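ORF 37 (Human herpesvirus 8 type M, PDB 3POV) is a herpesviral alkaline nuclease that cuts DNA both endo- and exonucleolytically, processing branched or non-linear viral DNA to promote production of unit-length genomes. Local coordinates at residues D261-A266 with K280-S285; D310-A315 with K364-V369. All coordinates share one frame; numbering follows the deposited sequence.

How the contacts relate
Contacts 1 and 2 follow one another along the chain, with their centres about 16 Å apart. The helix end at 280-285 serves both. In contact 1 it packs on 261-266. Its other side faces contact 2, where F283 CE2 lies 3.7 Å from L367 CD1, and Y284 OH probably hydrogen-bonds W313 O at 2.7 Å. K280 NZ probably hydrogen-bonds E314 O at 2.8 Å. Both contacts lie away from the magnesium site of D223, E246 and I247. Strand 359-369 of contact 2 belongs to the same mixed sheet as strand 243-250, which carries E246 and I247, with three strands between. The bound nucleic acid comes within about 7 Å of contact 1 and about 10 Å of contact 2, nearest atoms.

Contact 1: residues D261-A266 with K280-S285; sequences DPIYAA and KDFFYS
A helical hairpin is pinned here where A266 of helix 262-272 meets F282 of helix 276-283. The two helices follow each other in the chain and run in opposite senses. Their CA atoms approach to 4.8 Å at this pair, a spacing that the small alanine side chain allows. A266 CB rests 3.7 Å from F282 CA, so it packs on the backbone of the second helix. The F282 ring has CG anti to the backbone N (chi1 -176°). This turns its edge towards helix 262-272, with CD1 3.9 Å from A266 C. The neighbouring ring atom CE1 stands 4.2 Å from I263 CG2 and also faces I263 O.

One turn along, S285 packs beside I263. S285 OG lies 3.5 Å from I263 CG1, but it donates its proton to F282 O at 2.7 Å. That oxygen also accepts from S285 N. Two donors of S285, just past the helix end, thus grip one carbonyl of the last turn, and S285 is held against I263. At the other segment, D261 is the N-cap. Its OD2 accepts from Y264 N at 3.1 Å and is met from above the carboxylate plane.

Further in, F282 packs on Y267 and L270 of helix 262-272, on the Y253 ring and on L438 of strand 435-443. F283 touches I440 of the same strand.

Contact 2: residues D310-A315 with K364-V369; sequences DQEWEA and KANLFV
W313 projects from the loop after strand 306-308 and meets N366 and L367 at the break in strand 359-369. From W313 CB, CG lies anti to the carbonyl carbon (chi1 -76°), and the indole is sent towards the strand. CD1 comes first, 3.6 Å from N366 OD1. NE1 donates to that oxygen at 2.6 Å, with an N-H...O angle of 155°. The donor sits above the carbonyl plane of the amide, not on a lone pair. CE2 lies 3.8 Å from L367 CD2, and CZ2 passes the same methyl. At the far corner CH2 reaches L367 CD1 at 3.8 Å. L367 CD2 stands over one face of the six-membered ring, 3.7 Å from its centroid and 7° off the normal, a CH-pi contact.

N366 is the centre of an inverse gamma turn that interrupts strand 359-369, and a weak L367 N to A365 O bond spans it. The partner W313 belongs to a short 3-10 turn, 311-313. The amide of N366 is used at both ends. While OD1 takes the indole N-H, ND2 gives a bent bond of 2.9 Å to E312 OE2, meeting it from above the carboxylate plane. E312 OE2 also forms a salt bridge with K276 of helix 276-283. D310 OD2 lies 2.6 Å from E312 OE2, so one of the two acids probably holds a proton. A water accepts from D310 N and donates to N366 O at 2.8 Å, linking the two backbones. W313 and L367 both also touch A308 of strand 306-308.

Contact 1: residues D261-A266 with K280-S285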
loop_
_atom_site.group_PDB
_atom_site.type_symbol
_atom_site.label_atom_id
_atom_site.label_comp_id
_atom_site.label_asym_id
_atom_site.label_seq_id
_atom_site.Cartn_x
_atom_site.Cartn_y
_atom_site.Cartn_z
ATOM N N ASP A 261 29.711 5.947 19.863
ATOM C CA ASP A 261 28.314 5.660 19.530
ATOM C C ASP A 261 27.941 4.174 19.670
ATOM O O ASP A 261 28.423 3.332 18.911
ATOM C CB ASP A 261 27.997 6.169 18.118
ATOM C CG ASP A 261 26.510 6.191 17.820
ATOM O OD1 ASP A 261 26.023 7.218 17.301
ATOM O OD2 ASP A 261 25.828 5.183 18.101
ATOM N N PRO A 262 27.062 3.855 20.636
ATOM C CA PRO A 262 26.645 2.472 20.910
ATOM C C PRO A 262 26.003 1.806 19.695
ATOM O O PRO A 262 26.275 0.634 19.422
ATOM C CB PRO A 262 25.620 2.628 22.041
ATOM C CG PRO A 262 25.162 4.050 21.958
ATOM C CD PRO A 262 26.358 4.822 21.494
ATOM N N ILE A 263 25.160 2.547 18.981
ATOM C CA ILE A 263 24.585 2.047 17.740
ATOM C C ILE A 263 25.686 1.700 16.742
ATOM O O ILE A 263 25.708 0.597 16.198
ATOM C CB ILE A 263 23.637 3.068 17.096
ATOM C CG1 ILE A 263 22.455 3.356 18.022
ATOM C CG2 ILE A 263 23.159 2.557 15.744
ATOM C CD1 ILE A 263 21.563 4.483 17.542
ATOM N N TYR A 264 26.596 2.642 16.507
ATOM C CA TYR A 264 27.683 2.427 15.559
ATOM C C TYR A 264 28.525 1.219 15.958
ATOM O O TYR A 264 28.886 0.390 15.117
ATOM C CB TYR A 264 28.571 3.668 15.448
ATOM C CG TYR A 264 29.772 3.466 14.551
ATOM C CD1 TYR A 264 29.614 3.098 13.219
ATOM C CD2 TYR A 264 31.064 3.643 15.032
ATOM C CE1 TYR A 264 30.705 2.909 12.390
ATOM C CE2 TYR A 264 32.169 3.461 14.209
ATOM C CZ TYR A 264 31.982 3.093 12.889
ATOM O OH TYR A 264 33.068 2.910 12.065
ATOM N N ALA A 265 28.832 1.130 17.248
ATOM C CA ALA A 265 29.614 0.024 17.778
ATOM C C ALA A 265 28.919 -1.312 17.533
ATOM O O ALA A 265 29.532 -2.248 17.018
ATOM C CB ALA A 265 29.890 0.231 19.265
ATOM N N ALA A 266 27.643 -1.397 17.907
ATOM C CA ALA A 266 26.853 -2.601 17.652
ATOM C C ALA A 266 26.806 -2.905 16.164
ATOM O O ALA A 266 26.743 -4.060 15.759
ATOM C CB ALA A 266 25.444 -2.450 18.205
ATOM N N LYS A 280 20.849 -8.992 17.244
ATOM C CA LYS A 280 20.140 -8.684 18.479
ATOM C C LYS A 280 20.729 -7.452 19.154
ATOM O O LYS A 280 20.022 -6.481 19.423
ATOM C CB LYS A 280 20.201 -9.875 19.431
ATOM C CG LYS A 280 19.533 -9.639 20.772
ATOM C CD LYS A 280 19.665 -10.864 21.665
ATOM C CE LYS A 280 18.986 -10.648 23.007
ATOM N NZ LYS A 280 19.129 -11.829 23.902
ATOM N N ASP A 281 22.030 -7.496 19.421
ATOM C CA ASP A 281 22.723 -6.373 20.045
ATOM C C ASP A 281 22.442 -5.076 19.300
ATOM O O ASP A 281 22.138 -4.053 19.908
ATOM C CB ASP A 281 24.227 -6.633 20.103
ATOM C CG ASP A 281 24.593 -7.714 21.098
ATOM O OD1 ASP A 281 23.675 -8.304 21.706
ATOM O OD2 ASP A 281 25.803 -7.974 21.274
ATOM N N PHE A 282 22.543 -5.131 17.978
ATOM C CA PHE A 282 22.247 -3.980 17.128
ATOM C C PHE A 282 20.821 -3.463 17.347
ATOM O O PHE A 282 20.614 -2.278 17.610
ATOM C CB PHE A 282 22.472 -4.344 15.657
ATOM C CG PHE A 282 22.292 -3.192 14.708
ATOM C CD1 PHE A 282 23.249 -2.190 14.623
ATOM C CD2 PHE A 282 21.174 -3.116 13.888
ATOM C CE1 PHE A 282 23.088 -1.129 13.748
ATOM C CE2 PHE A 282 21.009 -2.061 13.012
ATOM C CZ PHE A 282 21.967 -1.065 12.942
ATOM N N PHE A 283 19.842 -4.356 17.249
ATOM C CA PHE A 283 18.442 -3.975 17.418
ATOM C C PHE A 283 18.159 -3.308 18.762
ATOM O O PHE A 283 17.309 -2.422 18.855
ATOM C CB PHE A 283 17.528 -5.192 17.245
ATOM C CG PHE A 283 17.167 -5.480 15.820
ATOM C CD1 PHE A 283 16.821 -4.451 14.964
ATOM C CD2 PHE A 283 17.161 -6.775 15.337
ATOM C CE1 PHE A 283 16.478 -4.707 13.648
ATOM C CE2 PHE A 283 16.816 -7.037 14.024
ATOM C CZ PHE A 283 16.474 -6.000 13.178
ATOM N N TYR A 284 18.867 -3.742 19.802
ATOM C CA TYR A 284 18.606 -3.258 21.154
ATOM C C TYR A 284 19.519 -2.106 21.567
ATOM O O TYR A 284 19.529 -1.700 22.729
ATOM C CB TYR A 284 18.711 -4.402 22.157
ATOM C CG TYR A 284 17.595 -5.418 22.033
ATOM C CD1 TYR A 284 16.273 -5.012 21.894
ATOM C CD2 TYR A 284 17.859 -6.781 22.071
ATOM C CE1 TYR A 284 15.251 -5.931 21.787
ATOM C CE2 TYR A 284 16.842 -7.708 21.966
ATOM C CZ TYR A 284 15.536 -7.277 21.823
ATOM O OH TYR A 284 14.509 -8.192 21.716
ATOM N N SER A 285 20.273 -1.580 20.609
ATOM C CA SER A 285 21.161 -0.459 20.864
ATOM C C SER A 285 20.393 0.858 20.965
ATOM O O SER A 285 20.976 1.906 21.243
ATOM C CB SER A 285 22.232 -0.365 19.771
ATOM O OG SER A 285 21.671 0.030 18.529
#

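Contact 2: residues D310-A315 with K364-V369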
loop_
_atom_site.group_PDB
_atom_site.type_symbol
_atom_site.label_atom_id
_atom_site.label_comp_id
_atom_site.label_asym_id
_atom_site.label_seq_id
_atom_site.Cartn_x
_atom_site.Cartn_y
_atom_site.Cartn_z
ATOM N N ASP A 310 11.282 -16.747 20.235
ATOM C CA ASP A 310 12.304 -17.548 20.891
ATOM C C ASP A 310 12.992 -16.731 21.983
ATOM O O ASP A 310 13.425 -15.603 21.751
ATOM C CB ASP A 310 13.322 -18.052 19.869
ATOM C CG ASP A 310 14.203 -19.154 20.421
ATOM O OD1 ASP A 310 13.969 -19.584 21.570
ATOM O OD2 ASP A 310 15.128 -19.593 19.706
ATOM N N GLN A 311 13.091 -17.310 23.172
ATOM C CA GLN A 311 13.607 -16.598 24.335
ATOM C C GLN A 311 15.024 -16.054 24.125
ATOM O O GLN A 311 15.455 -15.144 24.834
ATOM C CB GLN A 311 13.556 -17.495 25.568
ATOM C CG GLN A 311 13.096 -16.776 26.815
ATOM C CD GLN A 311 14.081 -16.909 27.949
ATOM O OE1 GLN A 311 15.164 -16.322 27.917
ATOM N NE2 GLN A 311 13.715 -17.689 28.962
ATOM N N GLU A 312 15.739 -16.606 23.150
ATOM C CA GLU A 312 17.068 -16.116 22.798
ATOM C C GLU A 312 17.021 -14.652 22.373
ATOM O O GLU A 312 18.049 -13.980 22.292
ATOM C CB GLU A 312 17.666 -16.959 21.673
ATOM C CG GLU A 312 16.753 -17.107 20.475
ATOM C CD GLU A 312 17.497 -17.530 19.229
ATOM O OE1 GLU A 312 18.679 -17.147 19.078
ATOM O OE2 GLU A 312 16.894 -18.232 18.395
ATOM N N TRP A 313 15.822 -14.159 22.098
ATOM C CA TRP A 313 15.676 -12.782 21.675
ATOM C C TRP A 313 15.250 -11.872 22.827
ATOM O O TRP A 313 15.175 -10.651 22.670
ATOM C CB TRP A 313 14.706 -12.688 20.500
ATOM C CG TRP A 313 15.304 -13.140 19.211
ATOM C CD1 TRP A 313 15.240 -14.385 18.662
ATOM C CD2 TRP A 313 16.071 -12.338 18.308
ATOM N NE1 TRP A 313 15.912 -14.402 17.464
ATOM C CE2 TRP A 313 16.436 -13.159 17.226
ATOM C CE3 TRP A 313 16.482 -11.005 18.313
ATOM C CZ2 TRP A 313 17.195 -12.693 16.159
ATOM C CZ3 TRP A 313 17.227 -10.540 17.255
ATOM C CH2 TRP A 313 17.578 -11.381 16.190
ATOM N N GLU A 314 14.987 -12.468 23.988
ATOM C CA GLU A 314 14.699 -11.689 25.190
ATOM C C GLU A 314 15.956 -11.018 25.740
ATOM O O GLU A 314 17.037 -11.598 25.737
ATOM C CB GLU A 314 14.075 -12.564 26.269
ATOM C CG GLU A 314 13.698 -11.799 27.515
ATOM C CD GLU A 314 13.105 -12.692 28.575
ATOM O OE1 GLU A 314 13.163 -13.929 28.402
ATOM O OE2 GLU A 314 12.570 -12.163 29.575
ATOM N N ALA A 315 15.802 -9.787 26.208
ATOM C CA ALA A 315 16.921 -9.034 26.750
ATOM C C ALA A 315 16.788 -8.880 28.261
ATOM O O ALA A 315 17.526 -9.505 29.027
ATOM C CB ALA A 315 17.010 -7.683 26.084
ATOM N N LYS A 364 19.568 -16.019 7.715
ATOM C CA LYS A 364 18.190 -16.105 8.151
ATOM C C LYS A 364 18.082 -15.748 9.626
ATOM O O LYS A 364 19.061 -15.829 10.371
ATOM C CB LYS A 364 17.640 -17.505 7.884
ATOM C CG LYS A 364 17.842 -17.969 6.445
ATOM C CD LYS A 364 16.780 -18.970 6.023
ATOM C CE LYS A 364 15.496 -18.272 5.592
ATOM N NZ LYS A 364 15.537 -17.853 4.162
ATOM N N ALA A 365 16.891 -15.332 10.041
ATOM C CA ALA A 365 16.641 -15.015 11.439
ATOM C C ALA A 365 15.201 -15.345 11.810
ATOM O O ALA A 365 14.277 -15.048 11.055
ATOM C CB ALA A 365 16.944 -13.544 11.723
ATOM N N ASN A 366 15.020 -15.964 12.973
ATOM C CA ASN A 366 13.688 -16.210 13.508
ATOM C C ASN A 366 13.043 -14.922 14.017
ATOM O O ASN A 366 12.778 -14.763 15.211
ATOM C CB ASN A 366 13.727 -17.275 14.609
ATOM C CG ASN A 366 14.720 -16.946 15.707
ATOM O OD1 ASN A 366 15.638 -16.151 15.510
ATOM N ND2 ASN A 366 14.541 -17.559 16.869
ATOM N N LEU A 367 12.822 -13.997 13.091
ATOM C CA LEU A 367 12.046 -12.796 13.353
ATOM C C LEU A 367 10.841 -12.809 12.418
ATOM O O LEU A 367 10.963 -13.150 11.245
ATOM C CB LEU A 367 12.898 -11.541 13.140
ATOM C CG LEU A 367 14.078 -11.391 14.107
ATOM C CD1 LEU A 367 14.929 -10.171 13.781
ATOM C CD2 LEU A 367 13.575 -11.327 15.540
ATOM N N PHE A 368 9.678 -12.450 12.937
ATOM C CA PHE A 368 8.458 -12.550 12.151
ATOM C C PHE A 368 7.682 -11.240 12.134
ATOM O O PHE A 368 7.892 -10.369 12.976
ATOM C CB PHE A 368 7.580 -13.691 12.676
ATOM C CG PHE A 368 8.301 -15.010 12.781
ATOM C CD1 PHE A 368 8.566 -15.765 11.647
ATOM C CD2 PHE A 368 8.718 -15.492 14.012
ATOM C CE1 PHE A 368 9.235 -16.974 11.741
ATOM C CE2 PHE A 368 9.384 -16.701 14.112
ATOM C CZ PHE A 368 9.644 -17.443 12.976
ATOM N N VAL A 369 6.794 -11.104 11.154
ATOM C CA VAL A 369 5.913 -9.948 11.080
ATOM C C VAL A 369 4.992 -9.898 12.297
ATOM O O VAL A 369 4.401 -10.904 12.684
ATOM C CB VAL A 369 5.061 -9.939 9.777
ATOM C CG1 VAL A 369 4.255 -11.228 9.641
ATOM C CG2 VAL A 369 4.138 -8.725 9.752
HETATM O O HOH W 1 11.402 -16.181 17.139
#